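Side-chain contact in glycine cleavage system H protein 1 (Mycobacterium marinum, PDB 3TZU), which probably shuttles the methylamine group of glycine from the P protein to the T protein of the glycine cleavage system on a covalently bound lipoyl cofactor: residues E123-A127 / S128-G132. Sequence-based numbering, arbitrary orientation.
Sequences ELLTA and SEYAG
T126 and E129 grip each other by two reciprocal bonds at the start of helix 127-133. T126 holds the N-cap position. Its OG1 accepts the backbone N-H of E129, with T126 OG1 to E129 N at 3.1 Å and an N-H...O angle of 168°. The hydroxyl is placed for this by a T126 chi1 of 69°, which turns OG1 in over the helix start.

E129 returns the bond with its side chain. With chi1 at -64°, CG of E129 turns away from its own carbonyl carbon and back toward the cap, and the extended chain beyond it carries the carboxylate to T126. There E129 OE1 accepts from T126 N at 2.9 Å. The donor meets OE1 on its anti side, well out of the carboxylate plane. The two side chains cross on the way, and T126 OG1 lies 3.4 Å from E129 CG. T126 CG2 flanks the carboxylate, 3.8 Å from E129 OE1. E129 OE1 also lies 3.4 Å from L125 CA.

A127 opens the first turn. A127 O accepts from A131 N at 2.9 Å. T126 O accepts from Y130 N at 3.0 Å. L125 adds an apolar touch: L125 CD1 reaches the edge of the Y130 ring, 4.2 Å from Y130 CD1. Y130 OH bonds to H20 and T41, and its ring meets Y16. This ties the helix to the body of the protein.

The two side-chain-to-backbone bonds, one in each direction between T126 and E129, form a capping box, which closes the N-terminus of this C-terminal surface helix.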
loop_
_atom_site.group_PDB
_atom_site.type_symbol
_atom_site.label_atom_id
_atom_site.label_comp_id
_atom_site.label_asym_id
_atom_site.label_seq_id
_atom_site.Cartn_x
_atom_site.Cartn_y
_atom_site.Cartn_z
ATOM N N GLU A 123 13.822 1.011 -14.270
ATOM C CA GLU A 123 14.386 1.792 -13.168
ATOM C C GLU A 123 14.527 0.922 -11.910
ATOM O O GLU A 123 13.558 0.413 -11.375
ATOM C CB GLU A 123 13.470 2.986 -12.876
ATOM N N LEU A 124 15.750 0.711 -11.476
ATOM C CA LEU A 124 16.009 -0.099 -10.299
ATOM C C LEU A 124 16.727 0.735 -9.266
ATOM O O LEU A 124 17.580 1.531 -9.607
ATOM C CB LEU A 124 16.864 -1.310 -10.649
ATOM C CG LEU A 124 16.226 -2.336 -11.595
ATOM C CD1 LEU A 124 17.068 -3.608 -11.654
ATOM C CD2 LEU A 124 14.788 -2.664 -11.219
ATOM N N LEU A 125 16.344 0.539 -8.007
ATOM C CA LEU A 125 16.906 1.237 -6.860
ATOM C C LEU A 125 17.756 0.263 -6.016
ATOM O O LEU A 125 17.455 -0.920 -5.948
ATOM C CB LEU A 125 15.735 1.773 -6.013
ATOM C CG LEU A 125 14.662 2.636 -6.715
ATOM C CD1 LEU A 125 13.421 2.869 -5.840
ATOM C CD2 LEU A 125 15.254 3.974 -7.165
ATOM N N THR A 126 18.788 0.761 -5.333
ATOM C CA THR A 126 19.466 -0.027 -4.284
ATOM C C THR A 126 18.605 -0.068 -3.030
ATOM O O THR A 126 17.681 0.744 -2.899
ATOM C CB THR A 126 20.802 0.594 -3.875
ATOM O OG1 THR A 126 20.541 1.822 -3.188
ATOM C CG2 THR A 126 21.735 0.826 -5.111
ATOM N N ALA A 127 18.904 -0.982 -2.100
ATOM C CA ALA A 127 18.146 -1.042 -0.820
ATOM C C ALA A 127 18.192 0.286 -0.060
ATOM O O ALA A 127 17.226 0.668 0.632
ATOM C CB ALA A 127 18.650 -2.152 0.091
ATOM N N SER A 128 19.305 0.989 -0.179
ATOM C CA SER A 128 19.431 2.266 0.495
ATOM C C SER A 128 18.497 3.310 -0.136
ATOM O O SER A 128 17.758 4.009 0.581
ATOM C CB SER A 128 20.868 2.770 0.483
ATOM O OG SER A 128 20.857 4.033 1.112
ATOM N N GLU A 129 18.495 3.387 -1.469
ATOM C CA GLU A 129 17.650 4.368 -2.143
ATOM C C GLU A 129 16.178 4.110 -1.870
ATOM O O GLU A 129 15.413 5.056 -1.607
ATOM C CB GLU A 129 17.913 4.394 -3.635
ATOM C CG GLU A 129 19.325 4.855 -3.961
ATOM C CD GLU A 129 19.776 4.519 -5.377
ATOM O OE1 GLU A 129 19.295 3.548 -6.004
ATOM O OE2 GLU A 129 20.657 5.226 -5.874
ATOM N N TYR A 130 15.795 2.837 -1.881
ATOM C CA TYR A 130 14.408 2.437 -1.678
ATOM C C TYR A 130 13.952 2.696 -0.245
ATOM O O TYR A 130 12.847 3.208 -0.022
ATOM C CB TYR A 130 14.243 0.956 -2.032
ATOM C CG TYR A 130 12.872 0.406 -1.751
ATOM C CD1 TYR A 130 11.817 0.645 -2.621
ATOM C CD2 TYR A 130 12.633 -0.374 -0.629
ATOM C CE1 TYR A 130 10.553 0.145 -2.362
ATOM C CE2 TYR A 130 11.368 -0.885 -0.357
ATOM C CZ TYR A 130 10.330 -0.616 -1.226
ATOM O OH TYR A 130 9.078 -1.123 -0.997
ATOM N N ALA A 131 14.804 2.347 0.721
ATOM C CA ALA A 131 14.557 2.649 2.128
ATOM C C ALA A 131 14.331 4.139 2.317
ATOM O O ALA A 131 13.401 4.521 3.034
ATOM C CB ALA A 131 15.687 2.160 3.018
ATOM N N GLY A 132 15.162 4.961 1.666
ATOM C CA GLY A 132 15.044 6.430 1.673
ATOM C C GLY A 132 13.753 6.977 1.080
ATOM O O GLY A 132 13.153 7.901 1.627
#